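Protein design 2L4HC2_11 (Synthetic construct, PDB 5J2L) forms a designed homodimer of helical hairpins, a four-helix bundle whose pairing specificity is meant to come from buried hydrogen-bond networks. Local coordinates at residues A[18-21]-A[22-26]; A[43-46]-A[47-50]; A[29-32]-A[33-36]; A[56-59]-A[60-64]. All coordinates share one frame; numbering follows the deposited sequence.

Interaction 1 of 4, residues A[18-21]-A[22-26]; sequences LDKQ and RKDTE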
loop_
_atom_site.group_PDB
_atom_site.type_symbol
_atom_site.label_atom_id
_atom_site.label_comp_id
_atom_site.label_asym_id
_atom_site.label_seq_id
_atom_site.Cartn_x
_atom_site.Cartn_y
_atom_site.Cartn_z
ATOM N N LEU A 18 7.174 12.462 -3.057
ATOM C CA LEU A 18 7.752 11.213 -2.568
ATOM C C LEU A 18 8.069 11.303 -1.072
ATOM O O LEU A 18 7.891 10.323 -0.348
ATOM C CB LEU A 18 8.984 10.836 -3.387
ATOM C CG LEU A 18 8.682 10.392 -4.816
ATOM C CD1 LEU A 18 9.976 10.218 -5.583
ATOM C CD2 LEU A 18 7.903 9.078 -4.789
ATOM N N ASP A 19 8.489 12.480 -0.608
ATOM C CA ASP A 19 8.740 12.700 0.815
ATOM C C ASP A 19 7.452 12.444 1.586
ATOM O O ASP A 19 7.444 11.737 2.598
ATOM C CB ASP A 19 9.242 14.123 1.084
ATOM C CG ASP A 19 10.661 14.391 0.599
ATOM O OD1 ASP A 19 11.383 13.454 0.344
ATOM O OD2 ASP A 19 11.012 15.543 0.492
ATOM N N LYS A 20 6.361 13.020 1.087
ATOM C CA LYS A 20 5.058 12.816 1.696
ATOM C C LYS A 20 4.694 11.345 1.723
ATOM O O LYS A 20 4.210 10.840 2.739
ATOM C CB LYS A 20 3.962 13.605 0.976
ATOM C CG LYS A 20 2.589 13.408 1.612
ATOM C CD LYS A 20 1.524 14.291 0.985
ATOM C CE LYS A 20 0.207 14.185 1.757
ATOM N NZ LYS A 20 -0.491 12.885 1.538
ATOM N N GLN A 21 4.912 10.666 0.597
ATOM C CA GLN A 21 4.558 9.264 0.499
ATOM C C GLN A 21 5.339 8.441 1.493
ATOM O O GLN A 21 4.781 7.518 2.079
ATOM C CB GLN A 21 4.763 8.728 -0.917
ATOM C CG GLN A 21 3.809 9.322 -1.932
ATOM C CD GLN A 21 2.363 9.156 -1.493
ATOM O OE1 GLN A 21 1.997 8.155 -0.864
ATOM N NE2 GLN A 21 1.530 10.143 -1.808
ATOM N N ARG A 22 6.607 8.796 1.714
ATOM C CA ARG A 22 7.420 8.081 2.678
ATOM C C ARG A 22 6.754 8.189 4.051
ATOM O O ARG A 22 6.672 7.205 4.789
ATOM C CB ARG A 22 8.861 8.614 2.714
ATOM C CG ARG A 22 9.716 8.253 1.505
ATOM C CD ARG A 22 11.049 8.966 1.453
ATOM N NE ARG A 22 11.952 8.631 2.561
ATOM C CZ ARG A 22 13.220 9.113 2.697
ATOM N NH1 ARG A 22 13.737 9.914 1.786
ATOM N NH2 ARG A 22 13.960 8.782 3.746
ATOM N N LYS A 23 6.246 9.376 4.365
ATOM C CA LYS A 23 5.593 9.615 5.647
ATOM C C LYS A 23 4.297 8.800 5.743
ATOM O O LYS A 23 4.019 8.182 6.774
ATOM C CB LYS A 23 5.340 11.115 5.813
ATOM C CG LYS A 23 6.626 11.924 5.975
ATOM C CD LYS A 23 6.366 13.431 6.026
ATOM C CE LYS A 23 7.680 14.208 6.035
ATOM N NZ LYS A 23 7.463 15.684 6.010
ATOM N N ASP A 24 3.540 8.765 4.650
ATOM C CA ASP A 24 2.284 8.031 4.609
ATOM C C ASP A 24 2.537 6.529 4.816
ATOM O O ASP A 24 1.783 5.864 5.537
ATOM C CB ASP A 24 1.524 8.313 3.295
ATOM C CG ASP A 24 0.947 9.756 3.223
ATOM O OD1 ASP A 24 0.863 10.386 4.250
ATOM O OD2 ASP A 24 0.604 10.210 2.151
ATOM N N THR A 25 3.604 6.006 4.202
ATOM C CA THR A 25 3.966 4.591 4.365
ATOM C C THR A 25 4.234 4.273 5.822
ATOM O O THR A 25 3.805 3.231 6.317
ATOM C CB THR A 25 5.191 4.187 3.525
ATOM O OG1 THR A 25 4.907 4.335 2.130
ATOM C CG2 THR A 25 5.561 2.737 3.806
ATOM N N GLU A 26 4.948 5.170 6.510
ATOM C CA GLU A 26 5.262 4.936 7.915
ATOM C C GLU A 26 3.978 4.910 8.745
ATOM O O GLU A 26 3.867 4.134 9.692
ATOM C CB GLU A 26 6.251 5.982 8.458
ATOM C CG GLU A 26 6.670 5.745 9.908
ATOM C CD GLU A 26 7.422 4.451 10.119
ATOM O OE1 GLU A 26 8.060 3.983 9.200
ATOM O OE2 GLU A 26 7.347 3.928 11.209
HETATM O O HOH W 1 -0.467 8.642 0.350
#
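Lys-20 and Asp-24, one helical turn apart, meet through a salt bridge in which NZ of Lys-20 gives a hydrogen bond of 3.0 Å to OD2 of Asp-24, on the syn side of that oxygen. The lysine leaves the helix with CG opposite its backbone N (chi1 -180°), runs straight to CE and bends only at the last torsion (chi4 -73°), which turns the ammonium toward the carboxylate; its long chain lets it span the turn to the short aspartate. A water also donates to OD2 of Asp-24, at 2.6 Å, and to OE1 of Gln-21 at 2.8 Å, tying the charge pair to a buried amide. That amide is held in turn by Gln-63 of helix 46-80 at OE1 and by Glu-17 at NE2. An asparagine in place of Asp-24 would probably leave the ammonium of Lys-20 without its opposite charge. On another face NH1 of Arg-22 stands 4.5 Å from OD1 of Asp-19, which lies well out of the guanidinium plane, so only charge acts between them; OD1 is hydrogen-bonded to Gln-15, and Arg-22 pairs with Glu-75 of the second subunit. The pattern is an i to i+4 salt bridge on a bundle helix, bordering a designed buried hydrogen-bond network.

Interaction 2 of 4, residues A[43-46]-A[47-50]; sequences TSTA and DELI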
loop_
_atom_site.group_PDB
_atom_site.type_symbol
_atom_site.label_atom_id
_atom_site.label_comp_id
_atom_site.label_asym_id
_atom_site.label_seq_id
_atom_site.Cartn_x
_atom_site.Cartn_y
_atom_site.Cartn_z
ATOM N N THR A 43 -10.360 -7.663 22.602
ATOM C CA THR A 43 -11.377 -6.885 23.288
ATOM C C THR A 43 -12.278 -6.245 22.219
ATOM O O THR A 43 -13.172 -5.460 22.538
ATOM C CB THR A 43 -10.760 -5.780 24.210
ATOM O OG1 THR A 43 -9.998 -4.838 23.426
ATOM C CG2 THR A 43 -9.855 -6.396 25.269
ATOM N N SER A 44 -12.009 -6.574 20.946
ATOM C CA SER A 44 -12.686 -5.955 19.800
ATOM C C SER A 44 -13.398 -6.982 18.915
ATOM O O SER A 44 -13.025 -8.155 18.883
ATOM C CB SER A 44 -11.679 -5.166 18.961
ATOM O OG SER A 44 -11.103 -4.117 19.695
ATOM N N THR A 45 -14.424 -6.524 18.197
ATOM C CA THR A 45 -15.189 -7.383 17.297
ATOM C C THR A 45 -14.517 -7.525 15.949
ATOM O O THR A 45 -13.712 -6.682 15.555
ATOM C CB THR A 45 -16.601 -6.839 17.065
ATOM O OG1 THR A 45 -16.504 -5.563 16.423
ATOM C CG2 THR A 45 -17.329 -6.680 18.385
ATOM N N ALA A 46 -14.890 -8.566 15.223
ATOM C CA ALA A 46 -14.376 -8.743 13.892
ATOM C C ALA A 46 -14.858 -7.574 13.027
ATOM O O ALA A 46 -14.087 -7.047 12.236
ATOM C CB ALA A 46 -14.790 -10.081 13.314
ATOM N N ASP A 47 -16.124 -7.142 13.185
ATOM C CA ASP A 47 -16.615 -5.995 12.398
ATOM C C ASP A 47 -15.719 -4.777 12.551
ATOM O O ASP A 47 -15.411 -4.100 11.563
ATOM C CB ASP A 47 -18.058 -5.604 12.761
ATOM C CG ASP A 47 -19.141 -6.495 12.161
ATOM O OD1 ASP A 47 -18.875 -7.154 11.186
ATOM O OD2 ASP A 47 -20.234 -6.492 12.680
ATOM N N GLU A 48 -15.326 -4.492 13.793
ATOM C CA GLU A 48 -14.467 -3.353 14.082
ATOM C C GLU A 48 -13.084 -3.504 13.450
ATOM O O GLU A 48 -12.534 -2.537 12.924
ATOM C CB GLU A 48 -14.358 -3.159 15.585
ATOM C CG GLU A 48 -15.631 -2.632 16.228
ATOM C CD GLU A 48 -15.580 -2.622 17.732
ATOM O OE1 GLU A 48 -15.539 -3.687 18.311
ATOM O OE2 GLU A 48 -15.565 -1.551 18.299
ATOM N N LEU A 49 -12.530 -4.709 13.515
ATOM C CA LEU A 49 -11.209 -4.973 12.948
ATOM C C LEU A 49 -11.264 -4.857 11.432
ATOM O O LEU A 49 -10.361 -4.295 10.803
ATOM C CB LEU A 49 -10.759 -6.368 13.352
ATOM C CG LEU A 49 -10.486 -6.579 14.846
ATOM C CD1 LEU A 49 -10.248 -8.059 15.103
ATOM C CD2 LEU A 49 -9.282 -5.752 15.255
ATOM N N ILE A 50 -12.346 -5.380 10.852
ATOM C CA ILE A 50 -12.549 -5.339 9.416
ATOM C C ILE A 50 -12.650 -3.890 8.935
ATOM O O ILE A 50 -12.096 -3.534 7.892
ATOM C CB ILE A 50 -13.788 -6.151 9.000
ATOM C CG1 ILE A 50 -13.534 -7.640 9.252
ATOM C CG2 ILE A 50 -14.103 -5.914 7.529
ATOM C CD1 ILE A 50 -14.770 -8.511 9.114
#
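A capping box between Thr-45 and Glu-48 starts helix 46-80, where the hairpin loop ends. Thr-45 is the N-cap: its OG1 accepts from Glu-48 N at 3.1 Å, and Glu-48 returns the favour, its OE1 accepting from Thr-45 N at 3.1 Å along a nearly straight N-H (169°). Threonine suits the place because its hydroxyl sits on CB, close enough to the backbone to accept from the N-H three residues on; OG1 lies between the backbone N and the carbonyl carbon (chi1 63°), where it can face the first turn. Glutamate is long enough to reach back from three residues on, its chain running out beyond CG before the carboxylate meets the N-cap. Reciprocal caps of this kind supply partners for N-H groups near a helix start, and a carboxylate here would probably also be favoured by the positive end of the helix dipole. The ordinary helical bonds follow at once, with Ile-50 N donating to Ala-46 O at 2.8 Å. Inward, Leu-49 packs on Leu-38 of helix 7-41 and on Leu-53 of the second subunit, while Asp-47 uses OD1 to accept from Gln-36 of that subunit. The threonine hydroxyl also donates its own proton to the glutamate, OG1 of Thr-45 to OE1 of Glu-48 at 2.8 Å, and this second donor, like the first, comes to the anti side of OE1.

Interaction 3 of 4, residues A[29-32]-A[33-36]; sequences RKRL and KEIQ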
loop_
_atom_site.group_PDB
_atom_site.type_symbol
_atom_site.label_atom_id
_atom_site.label_comp_id
_atom_site.label_asym_id
_atom_site.label_seq_id
_atom_site.Cartn_x
_atom_site.Cartn_y
_atom_site.Cartn_z
ATOM N N ARG A 29 2.258 1.556 8.187
ATOM C CA ARG A 29 2.983 0.539 8.922
ATOM C C ARG A 29 2.626 0.596 10.408
ATOM O O ARG A 29 2.376 -0.435 11.025
ATOM C CB ARG A 29 4.471 0.679 8.737
ATOM C CG ARG A 29 5.255 -0.449 9.380
ATOM C CD ARG A 29 6.717 -0.324 9.170
ATOM N NE ARG A 29 7.410 -1.508 9.651
ATOM C CZ ARG A 29 7.787 -1.721 10.926
ATOM N NH1 ARG A 29 7.545 -0.812 11.849
ATOM N NH2 ARG A 29 8.398 -2.852 11.242
ATOM N N LYS A 30 2.598 1.795 10.977
ATOM C CA LYS A 30 2.238 1.938 12.382
ATOM C C LYS A 30 0.813 1.487 12.655
ATOM O O LYS A 30 0.575 0.785 13.641
ATOM C CB LYS A 30 2.442 3.374 12.861
ATOM C CG LYS A 30 3.906 3.768 12.999
ATOM C CD LYS A 30 4.053 5.202 13.488
ATOM C CE LYS A 30 5.526 5.582 13.647
ATOM N NZ LYS A 30 5.696 7.001 14.067
ATOM N N ARG A 31 -0.119 1.849 11.774
ATOM C CA ARG A 31 -1.507 1.442 11.935
ATOM C C ARG A 31 -1.678 -0.070 11.862
ATOM O O ARG A 31 -2.427 -0.632 12.654
ATOM C CB ARG A 31 -2.406 2.109 10.919
ATOM C CG ARG A 31 -2.702 3.559 11.200
ATOM C CD ARG A 31 -3.542 3.645 12.421
ATOM N NE ARG A 31 -4.830 3.022 12.183
ATOM C CZ ARG A 31 -5.520 2.253 13.051
ATOM N NH1 ARG A 31 -5.072 1.978 14.260
ATOM N NH2 ARG A 31 -6.679 1.754 12.669
ATOM N N LEU A 32 -0.992 -0.732 10.937
ATOM C CA LEU A 32 -1.102 -2.187 10.856
ATOM C C LEU A 32 -0.597 -2.851 12.146
ATOM O O LEU A 32 -1.172 -3.848 12.589
ATOM C CB LEU A 32 -0.387 -2.707 9.595
ATOM C CG LEU A 32 -1.132 -2.419 8.264
ATOM C CD1 LEU A 32 -0.224 -2.718 7.080
ATOM C CD2 LEU A 32 -2.380 -3.304 8.197
ATOM N N LYS A 33 0.454 -2.289 12.760
ATOM C CA LYS A 33 0.936 -2.804 14.051
ATOM C C LYS A 33 -0.126 -2.651 15.114
ATOM O O LYS A 33 -0.365 -3.569 15.903
ATOM C CB LYS A 33 2.211 -2.083 14.508
ATOM C CG LYS A 33 3.460 -2.441 13.741
ATOM C CD LYS A 33 4.670 -1.644 14.244
ATOM C CE LYS A 33 5.089 -2.086 15.649
ATOM N NZ LYS A 33 6.282 -1.337 16.153
ATOM N N GLU A 34 -0.774 -1.486 15.126
ATOM C CA GLU A 34 -1.816 -1.206 16.098
ATOM C C GLU A 34 -2.975 -2.186 15.930
ATOM O O GLU A 34 -3.508 -2.722 16.908
ATOM C CB GLU A 34 -2.293 0.253 15.961
ATOM C CG GLU A 34 -1.273 1.301 16.383
ATOM C CD GLU A 34 -1.684 2.734 16.072
ATOM O OE1 GLU A 34 -2.804 2.960 15.683
ATOM O OE2 GLU A 34 -0.854 3.604 16.191
ATOM N N ILE A 35 -3.341 -2.438 14.679
ATOM C CA ILE A 35 -4.481 -3.301 14.388
ATOM C C ILE A 35 -4.135 -4.726 14.843
ATOM O O ILE A 35 -4.964 -5.403 15.460
ATOM C CB ILE A 35 -4.835 -3.229 12.887
ATOM C CG1 ILE A 35 -5.344 -1.815 12.564
ATOM C CG2 ILE A 35 -5.926 -4.244 12.552
ATOM C CD1 ILE A 35 -5.451 -1.519 11.070
ATOM N N GLN A 36 -2.913 -5.154 14.564
ATOM C CA GLN A 36 -2.425 -6.453 15.010
ATOM C C GLN A 36 -2.540 -6.586 16.532
ATOM O O GLN A 36 -2.967 -7.624 17.040
ATOM C CB GLN A 36 -0.986 -6.655 14.548
ATOM C CG GLN A 36 -0.340 -7.953 14.973
ATOM C CD GLN A 36 -0.999 -9.177 14.413
ATOM O OE1 GLN A 36 -1.204 -9.312 13.204
ATOM N NE2 GLN A 36 -1.325 -10.099 15.308
#
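The backbone is regular helix, with four successive i to i+4 bonds, the last from Gln-36 N to Leu-32 O at 2.9 Å. Over it, the guanidinium of Arg-31 meets two residues in different ways. NH1 of Arg-31 donates to OE1 of Glu-34 at 2.9 Å in a salt bridge; the oxygen lies at the guanidinium edge, close to its plane, and is approached on its anti side, the two flat groups being turned 55° against each other. Ile-35 instead lies over a face, its CG1 3.8 Å from NH2 of Arg-31. Bends at chi2 (-68°) and chi3 (-65°) fold the arginine over the following turn, which brings it to both. NH2 carries a further salt bridge to Glu-52 of helix 46-80, so one arginine joins two acids on two helices. A leucine in its place would probably leave Glu-34 and Glu-52 without their shared positive partner and Ile-35 less covered. Arginine suits this border because its charged edges serve the surface while its flat face lies on hydrocarbon. Further round, NH1 of Arg-29 stands 3.8 Å from CD of Lys-33, two positive chains at an exposed site. The buried Leu-32 and Ile-35 pack on Gln-61 and Ile-57, respectively, of the second subunit. Such division into apolar and charged faces is characteristic of an amphipathic helix in a four-helix bundle.

Interaction 4 of 4, residues A[56-59]-A[60-64]; sequences IIRR and LQEQS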
loop_
_atom_site.group_PDB
_atom_site.type_symbol
_atom_site.label_atom_id
_atom_site.label_comp_id
_atom_site.label_asym_id
_atom_site.label_seq_id
_atom_site.Cartn_x
_atom_site.Cartn_y
_atom_site.Cartn_z
ATOM N N ILE A 56 -7.202 0.809 5.842
ATOM C CA ILE A 56 -5.819 0.639 5.405
ATOM C C ILE A 56 -5.765 0.383 3.916
ATOM O O ILE A 56 -4.923 0.937 3.219
ATOM C CB ILE A 56 -5.073 -0.523 6.113
ATOM C CG1 ILE A 56 -4.891 -0.260 7.605
ATOM C CG2 ILE A 56 -3.712 -0.716 5.444
ATOM C CD1 ILE A 56 -4.025 0.938 7.909
ATOM N N ILE A 57 -6.661 -0.453 3.422
ATOM C CA ILE A 57 -6.630 -0.755 2.008
ATOM C C ILE A 57 -6.868 0.500 1.191
ATOM O O ILE A 57 -6.163 0.748 0.215
ATOM C CB ILE A 57 -7.627 -1.871 1.659
ATOM C CG1 ILE A 57 -7.137 -3.189 2.271
ATOM C CG2 ILE A 57 -7.810 -1.985 0.162
ATOM C CD1 ILE A 57 -8.161 -4.307 2.239
ATOM N N ARG A 58 -7.846 1.288 1.602
ATOM C CA ARG A 58 -8.177 2.511 0.901
ATOM C C ARG A 58 -6.924 3.397 0.812
ATOM O O ARG A 58 -6.607 3.945 -0.246
ATOM C CB ARG A 58 -9.338 3.218 1.605
ATOM C CG ARG A 58 -9.946 4.380 0.840
ATOM C CD ARG A 58 -10.901 5.153 1.666
ATOM N NE ARG A 58 -10.198 5.807 2.750
ATOM C CZ ARG A 58 -9.411 6.887 2.580
ATOM N NH1 ARG A 58 -9.263 7.395 1.375
ATOM N NH2 ARG A 58 -8.783 7.423 3.610
ATOM N N ARG A 59 -6.208 3.514 1.928
ATOM C CA ARG A 59 -4.999 4.305 1.999
ATOM C C ARG A 59 -3.910 3.763 1.062
ATOM O O ARG A 59 -3.237 4.530 0.378
ATOM C CB ARG A 59 -4.507 4.369 3.448
ATOM C CG ARG A 59 -5.431 5.168 4.359
ATOM C CD ARG A 59 -4.898 5.351 5.734
ATOM N NE ARG A 59 -3.742 6.229 5.746
ATOM C CZ ARG A 59 -3.041 6.567 6.845
ATOM N NH1 ARG A 59 -3.397 6.090 8.020
ATOM N NH2 ARG A 59 -2.008 7.387 6.730
ATOM N N LEU A 60 -3.746 2.448 1.011
ATOM C CA LEU A 60 -2.757 1.877 0.109
ATOM C C LEU A 60 -3.120 2.169 -1.333
ATOM O O LEU A 60 -2.251 2.482 -2.139
ATOM C CB LEU A 60 -2.609 0.352 0.320
ATOM C CG LEU A 60 -1.901 -0.090 1.601
ATOM C CD1 LEU A 60 -2.021 -1.607 1.745
ATOM C CD2 LEU A 60 -0.441 0.312 1.521
ATOM N N GLN A 61 -4.405 2.072 -1.650
ATOM C CA GLN A 61 -4.875 2.321 -2.999
ATOM C C GLN A 61 -4.595 3.767 -3.390
ATOM O O GLN A 61 -4.172 4.044 -4.512
ATOM C CB GLN A 61 -6.353 1.993 -3.102
ATOM C CG GLN A 61 -6.663 0.515 -2.982
ATOM C CD GLN A 61 -8.157 0.245 -2.999
ATOM O OE1 GLN A 61 -8.970 1.107 -2.648
ATOM N NE2 GLN A 61 -8.534 -0.953 -3.412
ATOM N N GLU A 62 -4.812 4.682 -2.457
ATOM C CA GLU A 62 -4.526 6.083 -2.719
ATOM C C GLU A 62 -3.038 6.305 -2.953
ATOM O O GLU A 62 -2.648 7.043 -3.860
ATOM C CB GLU A 62 -5.026 6.973 -1.581
ATOM C CG GLU A 62 -6.542 7.081 -1.489
ATOM C CD GLU A 62 -7.016 7.987 -0.381
ATOM O OE1 GLU A 62 -6.264 8.259 0.528
ATOM O OE2 GLU A 62 -8.142 8.425 -0.454
ATOM N N GLN A 63 -2.206 5.658 -2.147
ATOM C CA GLN A 63 -0.767 5.787 -2.300
ATOM C C GLN A 63 -0.326 5.306 -3.666
ATOM O O GLN A 63 0.455 5.971 -4.348
ATOM C CB GLN A 63 -0.018 5.053 -1.178
ATOM C CG GLN A 63 1.484 5.167 -1.310
ATOM C CD GLN A 63 2.233 4.674 -0.095
ATOM O OE1 GLN A 63 2.163 3.503 0.299
ATOM N NE2 GLN A 63 2.963 5.606 0.511
ATOM N N SER A 64 -0.836 4.157 -4.039
ATOM C CA SER A 64 -0.566 3.511 -5.294
ATOM C C SER A 64 -0.894 4.438 -6.469
ATOM O O SER A 64 -0.075 4.606 -7.372
ATOM C CB SER A 64 -1.354 2.223 -5.345
ATOM O OG SER A 64 -1.155 1.548 -6.544
#
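With CG opposite its backbone N (chi1 -170°) and a bend at chi3 (66°), Arg-58 carries its guanidinium forward along the helix to Glu-62, whose own chain stretches out beyond CG to meet it. The two are modelled as an i to i+4 salt bridge between NH1 of Arg-58 and OE2 of Glu-62, but these atoms are placed too near each other, so the detail of the pair is doubtful. NH2 of Arg-58 has a second acid, Glu-55, nearly one turn earlier. Under the charged pair runs the backbone bond from Glu-62 N to Arg-58 O, 2.9 Å. At the buried side, methyl meets methyl, CG2 of Ile-56 lying 4.2 Å from CD1 of Leu-60; both are hydrocarbon side chains suited to the core, where Leu-60 also packs on Ile-28 of helix 7-41 and on Leu-67 of the second subunit. Between the two zones Gln-61 lays its amide beside Ile-57, with NE2 of Gln-61 3.8 Å from CG2 of Ile-57, a packing contact of amide on methyl. Two buried polar residues find partners on other helices: Gln-63 gives its NE2 to Thr-25 of helix 7-41, and OG of Ser-64 bonds to Gln-21 of the second subunit. Apolar layers interrupted by buried polar groups bonded across helices and subunits are the mark of a bundle with a designed hydrogen-bond network.

In the fold
Interactions 1 and 3 follow one another on helix 7-41, while interactions 2 and 4 share helix 46-80; each of the four touches the second subunit. Interaction 2 lies at the hairpin end, its centre about 23 Å from that of the chain, and its chemistry is that of a helix start. The others are mid-helix, with charged pairs outside; the inner face of interaction 3 is aliphatic, while interactions 1 and 4 add buried polar groups. Interactions 1 and 4 meet through polar atoms: NE2 of Gln-63 is 2.8 Å from OG1 of Thr-25, a probable hydrogen bond. Interactions 3 and 4 meet through hydrocarbon, CD1 of Ile-35 lying 3.7 Å from CG1 of Ile-56. The two junctions thus differ, one polar and one apolar.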